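Local structure of receptor-type tyrosine-protein phosphatase C (Rattus norvegicus, 5FN8) at residues A26-S30 / K31-Y35; S107-S110 / D111-N115; Y168-G172 / E173-D177. The protein probably dephosphorylates phosphotyrosines of signalling proteins to permit T-cell activation, and is represented here by its extracellular fibronectin type III domains d3-d4. One frame throughout, in Å; residues are numbered along the deposited sequence.

Contact 1 of 3, residues A26-S30 / K31-Y35; sequences AEPAS and KHHGY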
loop_
_atom_site.group_PDB
_atom_site.type_symbol
_atom_site.label_atom_id
_atom_site.label_comp_id
_atom_site.label_asym_id
_atom_site.label_seq_id
_atom_site.Cartn_x
_atom_site.Cartn_y
_atom_site.Cartn_z
ATOM N N ALA B 26 13.789 23.537 -19.159
ATOM C CA ALA B 26 14.430 24.450 -20.121
ATOM C C ALA B 26 15.614 23.844 -20.862
ATOM O O ALA B 26 16.483 23.214 -20.251
ATOM C CB ALA B 26 14.840 25.746 -19.434
ATOM N N GLU B 27 15.651 24.067 -22.189
ATOM C CA GLU B 27 16.706 23.569 -23.070
ATOM C C GLU B 27 17.922 24.530 -23.114
ATOM O O GLU B 27 17.816 25.634 -23.667
ATOM C CB GLU B 27 16.143 23.290 -24.474
ATOM C CG GLU B 27 17.019 22.362 -25.306
ATOM C CD GLU B 27 16.538 22.088 -26.722
ATOM O OE1 GLU B 27 15.321 22.225 -26.984
ATOM O OE2 GLU B 27 17.379 21.692 -27.563
ATOM N N PRO B 28 19.070 24.138 -22.502
ATOM C CA PRO B 28 20.261 25.018 -22.541
ATOM C C PRO B 28 21.023 24.958 -23.862
ATOM O O PRO B 28 21.499 23.893 -24.267
ATOM C CB PRO B 28 21.129 24.529 -21.370
ATOM C CG PRO B 28 20.575 23.194 -20.979
ATOM C CD PRO B 28 19.359 22.871 -21.797
ATOM N N ALA B 29 21.153 26.116 -24.521
ATOM C CA ALA B 29 21.892 26.245 -25.786
ATOM C C ALA B 29 23.388 26.009 -25.579
ATOM O O ALA B 29 24.017 25.305 -26.369
ATOM C CB ALA B 29 21.661 27.626 -26.386
ATOM N N SER B 30 23.918 26.556 -24.470
ATOM C CA SER B 30 25.312 26.577 -24.009
ATOM C C SER B 30 26.268 25.392 -24.289
ATOM O O SER B 30 27.122 25.514 -25.177
ATOM C CB SER B 30 25.378 27.006 -22.545
ATOM O OG SER B 30 24.531 26.201 -21.738
ATOM N N LYS B 31 26.179 24.288 -23.497
ATOM C CA LYS B 31 27.107 23.146 -23.621
ATOM C C LYS B 31 26.367 21.793 -23.622
ATOM O O LYS B 31 25.182 21.744 -23.958
ATOM C CB LYS B 31 28.168 23.171 -22.487
ATOM C CG LYS B 31 28.940 24.489 -22.294
ATOM C CD LYS B 31 30.325 24.487 -22.929
ATOM C CE LYS B 31 30.581 25.775 -23.663
ATOM N NZ LYS B 31 31.764 25.660 -24.554
ATOM N N HIS B 32 27.092 20.698 -23.284
ATOM C CA HIS B 32 26.601 19.327 -23.129
ATOM C C HIS B 32 26.319 19.110 -21.634
ATOM O O HIS B 32 27.163 19.456 -20.797
ATOM C CB HIS B 32 27.653 18.312 -23.593
ATOM C CG HIS B 32 27.576 17.935 -25.043
ATOM N ND1 HIS B 32 28.056 18.772 -26.041
ATOM C CD2 HIS B 32 27.172 16.774 -25.608
ATOM C CE1 HIS B 32 27.864 18.121 -27.179
ATOM N NE2 HIS B 32 27.333 16.916 -26.971
ATOM N N HIS B 33 25.140 18.543 -21.289
ATOM C CA HIS B 33 24.782 18.334 -19.882
ATOM C C HIS B 33 24.298 16.945 -19.544
ATOM O O HIS B 33 23.666 16.282 -20.362
ATOM C CB HIS B 33 23.741 19.369 -19.421
ATOM C CG HIS B 33 24.068 20.773 -19.822
ATOM N ND1 HIS B 33 24.854 21.592 -19.026
ATOM C CD2 HIS B 33 23.727 21.450 -20.943
ATOM C CE1 HIS B 33 24.956 22.735 -19.681
ATOM N NE2 HIS B 33 24.292 22.699 -20.837
ATOM N N GLY B 34 24.598 16.538 -18.320
ATOM C CA GLY B 34 24.151 15.297 -17.706
ATOM C C GLY B 34 23.009 15.628 -16.765
ATOM O O GLY B 34 22.879 16.785 -16.344
ATOM N N TYR B 35 22.116 14.646 -16.479
ATOM C CA TYR B 35 20.960 14.921 -15.608
ATOM C C TYR B 35 20.642 13.852 -14.587
ATOM O O TYR B 35 20.825 12.662 -14.847
ATOM C CB TYR B 35 19.685 15.246 -16.414
ATOM C CG TYR B 35 19.794 16.417 -17.366
ATOM C CD1 TYR B 35 19.477 17.710 -16.954
ATOM C CD2 TYR B 35 20.181 16.232 -18.689
ATOM C CE1 TYR B 35 19.570 18.795 -17.830
ATOM C CE2 TYR B 35 20.275 17.311 -19.575
ATOM C CZ TYR B 35 19.955 18.589 -19.144
ATOM O OH TYR B 35 20.066 19.657 -20.014
#
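Pro28 sits against the side chains of His33 and Tyr35 where the chain turns from one strand into the next. Its CG lies 3.6 Å from His33 CD2, and its CB is 3.7 Å from His33 NE2, so the proline ring slides obliquely past one end of the imidazole. The same CG meets Tyr35 OH at 3.7 Å, the phenol arriving from the opposite direction; Trp25 meets the Tyr35 ring too, the ring planes making about 50°. Both His33 and Tyr35 have CG anti to the carbonyl carbon (chi1 -47° and -58°), a setting that brings them in toward Pro28. Ser30 OG lies at the imidazole edge, in its plane, 3.6 Å from His33 NE2. No hydrogen bond links the two halves, and van der Waals contact does the work.

His33, Gly34 and Tyr35 pair antiparallel with a strand of the second subunit, so the sheet runs on across the interface; Asp53 of the second subunit accepts from His33 N, and Ala74 of the second subunit packs on Tyr35. The apex is looser: Lys31 is exposed, its CB pointing away. Trp25 after strand 21-24, Pro28 and Tyr35 on the next strand fit the B-C connection of a fibronectin type III domain.

Contact 2 of 3, residues S107-S110 / D111-N115; sequences SRAS and DNSIN. With NAG (2-acetamido-2-deoxy-beta-D-glucopyranose), chain I.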
loop_
_atom_site.group_PDB
_atom_site.type_symbol
_atom_site.label_atom_id
_atom_site.label_comp_id
_atom_site.label_asym_id
_atom_site.label_seq_id
_atom_site.Cartn_x
_atom_site.Cartn_y
_atom_site.Cartn_z
ATOM N N SER B 107 1.151 -26.162 -12.011
ATOM C CA SER B 107 0.964 -26.769 -13.342
ATOM C C SER B 107 1.970 -27.897 -13.677
ATOM O O SER B 107 3.118 -27.827 -13.243
ATOM C CB SER B 107 1.015 -25.687 -14.421
ATOM O OG SER B 107 2.341 -25.331 -14.784
ATOM N N ARG B 108 1.558 -28.898 -14.495
ATOM C CA ARG B 108 2.460 -29.974 -14.930
ATOM C C ARG B 108 3.429 -29.465 -16.005
ATOM O O ARG B 108 2.986 -28.957 -17.032
ATOM C CB ARG B 108 1.684 -31.196 -15.433
ATOM C CG ARG B 108 1.940 -32.454 -14.607
ATOM C CD ARG B 108 0.762 -33.419 -14.639
ATOM N NE ARG B 108 -0.403 -32.897 -13.920
ATOM C CZ ARG B 108 -1.641 -33.376 -14.013
ATOM N NH1 ARG B 108 -1.894 -34.417 -14.802
ATOM N NH2 ARG B 108 -2.632 -32.822 -13.332
ATOM N N ALA B 109 4.746 -29.548 -15.737
ATOM C CA ALA B 109 5.792 -29.115 -16.667
ATOM C C ALA B 109 6.184 -30.257 -17.604
ATOM O O ALA B 109 6.499 -30.013 -18.768
ATOM C CB ALA B 109 7.008 -28.595 -15.911
ATOM N N SER B 110 6.151 -31.498 -17.075
ATOM C CA SER B 110 6.448 -32.773 -17.729
ATOM C C SER B 110 5.695 -33.899 -16.973
ATOM O O SER B 110 4.762 -33.608 -16.214
ATOM C CB SER B 110 7.961 -33.019 -17.784
ATOM O OG SER B 110 8.439 -33.970 -16.846
ATOM N N ASP B 111 6.083 -35.171 -17.198
ATOM C CA ASP B 111 5.474 -36.346 -16.565
ATOM C C ASP B 111 5.715 -36.371 -15.039
ATOM O O ASP B 111 4.780 -36.640 -14.274
ATOM C CB ASP B 111 5.992 -37.642 -17.229
ATOM C CG ASP B 111 5.623 -37.836 -18.702
ATOM O OD1 ASP B 111 5.672 -36.841 -19.468
ATOM O OD2 ASP B 111 5.343 -38.997 -19.101
ATOM N N ASN B 112 6.959 -36.060 -14.607
ATOM C CA ASN B 112 7.369 -36.036 -13.196
ATOM C C ASN B 112 7.901 -34.625 -12.729
ATOM O O ASN B 112 8.680 -34.535 -11.776
ATOM C CB ASN B 112 8.404 -37.151 -12.963
ATOM C CG ASN B 112 9.776 -36.930 -13.582
ATOM O OD1 ASN B 112 9.993 -36.044 -14.428
ATOM N ND2 ASN B 112 10.743 -37.742 -13.163
ATOM N N SER B 113 7.475 -33.553 -13.432
ATOM C CA SER B 113 7.882 -32.151 -13.267
ATOM C C SER B 113 6.644 -31.245 -13.056
ATOM O O SER B 113 5.658 -31.400 -13.778
ATOM C CB SER B 113 8.638 -31.706 -14.521
ATOM O OG SER B 113 9.566 -30.653 -14.343
ATOM N N ILE B 114 6.706 -30.311 -12.075
ATOM C CA ILE B 114 5.652 -29.344 -11.705
ATOM C C ILE B 114 6.242 -27.945 -11.665
ATOM O O ILE B 114 7.311 -27.730 -11.103
ATOM C CB ILE B 114 4.971 -29.672 -10.317
ATOM C CG1 ILE B 114 4.354 -31.096 -10.199
ATOM C CG2 ILE B 114 4.033 -28.554 -9.784
ATOM C CD1 ILE B 114 3.401 -31.520 -11.209
ATOM N N ASN B 115 5.522 -26.991 -12.232
ATOM C CA ASN B 115 5.890 -25.575 -12.229
ATOM C C ASN B 115 4.956 -24.855 -11.250
ATOM O O ASN B 115 3.740 -25.115 -11.253
ATOM C CB ASN B 115 5.791 -24.975 -13.642
ATOM C CG ASN B 115 7.048 -25.031 -14.488
ATOM O OD1 ASN B 115 7.990 -25.800 -14.223
ATOM N ND2 ASN B 115 7.043 -24.187 -15.532
HETATM C C1 NAG I . 8.120 -24.073 -16.472
HETATM C C2 NAG I . 7.590 -23.969 -17.903
HETATM C C3 NAG I . 8.819 -23.908 -18.811
HETATM C C4 NAG I . 9.662 -22.676 -18.483
HETATM C C5 NAG I . 9.999 -22.624 -16.992
HETATM C C6 NAG I . 10.567 -21.289 -16.559
HETATM C C7 NAG I . 5.384 -25.000 -18.322
HETATM C C8 NAG I . 4.661 -26.292 -18.542
HETATM N N2 NAG I . 6.727 -25.082 -18.265
HETATM O O3 NAG I . 8.417 -23.871 -20.176
HETATM O O4 NAG I . 10.862 -22.686 -19.250
HETATM O O5 NAG I . 8.812 -22.843 -16.205
HETATM O O6 NAG I . 10.920 -21.266 -15.179
HETATM O O7 NAG I . 4.783 -23.936 -18.193
#
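Ser107 and Asn115 face each other as an antiparallel hydrogen-bonded pair and satisfy each other's main chain twice. Asn115 N gives to Ser107 O at 2.7 Å, and Ser107 N gives to Asn115 O at 2.9 Å; both are nearly straight. Toward the turn, Ser113 O takes over as acceptor. Ala109 N reaches it at 2.8 Å but from above the carbonyl plane, 49° out of it, while Ser110 N adds a weak second bond. Ser110 OG in turn accepts a weak bond from Asn112 N across the tip, and Asn112 ND2 finds another weak partner in Leu157 O. Main-chain bonds also join Asn112 to Leu157 and Ile114 to Val154.

Arg108 and Ile114, the neighbouring pair, send their side chains the same way, and Arg108 CG touches Ile114 CD1 at 3.8 Å. On the other face Asn115 ND2 is joined covalently to C1 of an N-acetylglucosamine, 1.4 Å away. The sugar's acetyl methyl C8 leans back over the hairpin, 3.5 Å from Arg108 O, and Asn115 OD1 rests on Ala109 CB at 3.4 Å. Main-chain bonds therefore hold the strands, with weak ones and a serine hydroxyl at the tip, while the asparagine amide nitrogen is committed to the glycan, whose acetyl group settles on the turn.

Contact 3 of 3, residues Y168-G172 / E173-D177; sequences YFYNG and EYLGD. With NAG (2-acetamido-2-deoxy-beta-D-glucopyranose), chain G.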
loop_
_atom_site.group_PDB
_atom_site.type_symbol
_atom_site.label_atom_id
_atom_site.label_comp_id
_atom_site.label_asym_id
_atom_site.label_seq_id
_atom_site.Cartn_x
_atom_site.Cartn_y
_atom_site.Cartn_z
ATOM N N TYR B 168 5.395 -19.718 0.990
ATOM C CA TYR B 168 5.393 -18.701 2.059
ATOM C C TYR B 168 6.222 -17.534 1.550
ATOM O O TYR B 168 7.204 -17.731 0.823
ATOM C CB TYR B 168 6.129 -19.170 3.330
ATOM C CG TYR B 168 5.711 -20.505 3.890
ATOM C CD1 TYR B 168 6.060 -21.696 3.245
ATOM C CD2 TYR B 168 5.021 -20.591 5.096
ATOM C CE1 TYR B 168 5.687 -22.933 3.768
ATOM C CE2 TYR B 168 4.663 -21.825 5.639
ATOM C CZ TYR B 168 5.000 -22.990 4.973
ATOM O OH TYR B 168 4.663 -24.180 5.554
ATOM N N PHE B 169 5.863 -16.336 1.985
ATOM C CA PHE B 169 6.641 -15.134 1.701
ATOM C C PHE B 169 7.511 -14.866 2.903
ATOM O O PHE B 169 7.034 -14.967 4.038
ATOM C CB PHE B 169 5.735 -13.924 1.456
ATOM C CG PHE B 169 6.485 -12.720 0.931
ATOM C CD1 PHE B 169 6.817 -12.617 -0.415
ATOM C CD2 PHE B 169 6.775 -11.643 1.762
ATOM C CE1 PHE B 169 7.457 -11.473 -0.910
ATOM C CE2 PHE B 169 7.430 -10.525 1.270
ATOM C CZ PHE B 169 7.753 -10.447 -0.065
ATOM N N TYR B 170 8.770 -14.525 2.651
ATOM C CA TYR B 170 9.744 -14.139 3.662
ATOM C C TYR B 170 10.156 -12.678 3.419
ATOM O O TYR B 170 10.563 -12.329 2.312
ATOM C CB TYR B 170 10.960 -15.083 3.626
ATOM C CG TYR B 170 12.017 -14.724 4.644
ATOM C CD1 TYR B 170 11.757 -14.812 6.008
ATOM C CD2 TYR B 170 13.290 -14.310 4.245
ATOM C CE1 TYR B 170 12.716 -14.454 6.952
ATOM C CE2 TYR B 170 14.261 -13.953 5.181
ATOM C CZ TYR B 170 13.977 -14.053 6.535
ATOM O OH TYR B 170 14.947 -13.751 7.469
ATOM N N ASN B 171 10.026 -11.834 4.431
ATOM C CA ASN B 171 10.311 -10.401 4.299
ATOM C C ASN B 171 11.636 -9.930 4.926
ATOM O O ASN B 171 11.832 -8.752 5.094
ATOM C CB ASN B 171 9.098 -9.553 4.789
ATOM C CG ASN B 171 8.926 -9.524 6.287
ATOM O OD1 ASN B 171 9.802 -9.930 7.049
ATOM N ND2 ASN B 171 7.790 -9.048 6.755
ATOM N N GLY B 172 12.543 -10.850 5.221
ATOM C CA GLY B 172 13.829 -10.532 5.834
ATOM C C GLY B 172 13.803 -10.699 7.333
ATOM O O GLY B 172 14.849 -10.718 7.977
ATOM N N GLU B 173 12.604 -10.809 7.907
ATOM C CA GLU B 173 12.464 -10.972 9.348
ATOM C C GLU B 173 11.379 -11.971 9.731
ATOM O O GLU B 173 11.460 -12.576 10.800
ATOM C CB GLU B 173 12.179 -9.609 9.994
ATOM C CG GLU B 173 13.441 -8.813 10.261
ATOM C CD GLU B 173 13.196 -7.438 10.820
ATOM O OE1 GLU B 173 12.783 -7.329 11.997
ATOM O OE2 GLU B 173 13.413 -6.465 10.068
ATOM N N TYR B 174 10.366 -12.138 8.883
ATOM C CA TYR B 174 9.233 -13.018 9.179
ATOM C C TYR B 174 8.760 -13.766 7.993
ATOM O O TYR B 174 8.847 -13.282 6.869
ATOM C CB TYR B 174 8.029 -12.221 9.736
ATOM C CG TYR B 174 8.298 -11.570 11.069
ATOM C CD1 TYR B 174 8.282 -12.311 12.246
ATOM C CD2 TYR B 174 8.560 -10.202 11.159
ATOM C CE1 TYR B 174 8.575 -11.723 13.473
ATOM C CE2 TYR B 174 8.823 -9.591 12.390
ATOM C CZ TYR B 174 8.807 -10.350 13.547
ATOM O OH TYR B 174 9.107 -9.776 14.762
ATOM N N LEU B 175 8.182 -14.925 8.261
ATOM C CA LEU B 175 7.544 -15.779 7.282
ATOM C C LEU B 175 6.037 -15.568 7.525
ATOM O O LEU B 175 5.608 -15.512 8.676
ATOM C CB LEU B 175 7.921 -17.229 7.631
ATOM C CG LEU B 175 8.201 -18.241 6.574
ATOM C CD1 LEU B 175 9.205 -17.735 5.542
ATOM C CD2 LEU B 175 8.813 -19.426 7.223
ATOM N N GLY B 176 5.270 -15.428 6.460
ATOM C CA GLY B 176 3.821 -15.323 6.552
ATOM C C GLY B 176 3.154 -16.687 6.454
ATOM O O GLY B 176 3.818 -17.736 6.514
ATOM N N ASP B 177 1.837 -16.700 6.304
ATOM C CA ASP B 177 1.058 -17.939 6.158
ATOM C C ASP B 177 1.261 -18.523 4.758
ATOM O O ASP B 177 1.414 -17.748 3.795
ATOM C CB ASP B 177 -0.450 -17.659 6.383
ATOM C CG ASP B 177 -0.878 -17.441 7.825
ATOM O OD1 ASP B 177 -0.185 -17.956 8.744
ATOM O OD2 ASP B 177 -1.953 -16.850 8.032
HETATM C C1 NAG G . 16.228 -17.375 2.204
HETATM C C2 NAG G . 16.187 -17.500 3.730
HETATM C C3 NAG G . 16.830 -16.292 4.420
HETATM C C4 NAG G . 18.155 -15.909 3.770
HETATM C C5 NAG G . 18.010 -15.738 2.261
HETATM C C6 NAG G . 19.330 -15.459 1.570
HETATM C C7 NAG G . 14.284 -17.862 5.317
HETATM C C8 NAG G . 12.818 -18.150 5.392
HETATM N N2 NAG G . 14.775 -17.614 4.078
HETATM O O3 NAG G . 17.109 -16.626 5.777
HETATM O O4 NAG G . 18.622 -14.696 4.354
HETATM O O5 NAG G . 17.499 -16.952 1.691
HETATM O O6 NAG G . 19.180 -15.249 0.173
HETATM O O7 NAG G . 14.985 -17.833 6.325
HETATM O O HOH W 1 3.324 -15.634 3.354
#
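The turn that follows strand 162-170 and leads to strand 179-184, the F-G connection of the second fibronectin type III domain, reverses the chain through an Asx turn at Asn171. Asn171 OD1 accepts two main-chain bonds. Glu173 N comes in the carbonyl plane at 3.1 Å, which defines the turn, and Tyr174 N approaches at 2.9 Å from 37° above that plane. CG of Asn171 stands between its own N and carbonyl carbon (chi1 74°), swinging the amide over the reversal. The other end of the amide is also used: ND2 gives to Ala96 O and Ile124 O, tying the turn to two other parts of the chain. Gly172 has a positive phi of 96°, a conformation that suits glycine.

Asn171 N closes the loop on Tyr174 O at 3.1 Å, and further back Gly176 N gives to Phe169 O at 3.0 Å. A water continues the cross-link, accepting from Phe169 N and donating to Asp177 O.

The Tyr170 ring is sandwiched. Gly172 N lies 3.5 Å above the centre of one face, and the acetyl C7 of an N-acetylglucosamine, probably carried by Asn146, lies over the opposite one. Leu175 CD1 fills in alongside, 3.7 Å from Tyr170 CB and 3.6 Å from the sugar's C8. On the far side of the leucine, Tyr168 presents a ring edge to the Gly176 carbonyl, CD2 to O 3.4 Å, and its hydroxyl bonds to Glu134. In this structure, then, a glycan acetamide lies over a tyrosine face beside an Asx turn in the F-G connection of a fibronectin type III sandwich.

How the contacts relate
From the N terminus, contact 1 comes first, closing the loop between strands 21-24 and 33-41 in the first fibronectin type III domain. After the chain has passed into the second domain, contact 2 closes the turn between strands 104-108 and 114-119, at its outer end. Contact 3 then closes the turn from strand 162-170 to strand 179-184, toward the first domain. The three follow in series; none nests in or crosses another. Contacts 2 and 3 share a domain but differ in sheet, with nearest atoms about 13 Å apart. Contact 1, its nearest atoms about 39 Å from contact 2 and about 30 Å from contact 3, adds its strand to a sheet that continues into the second subunit.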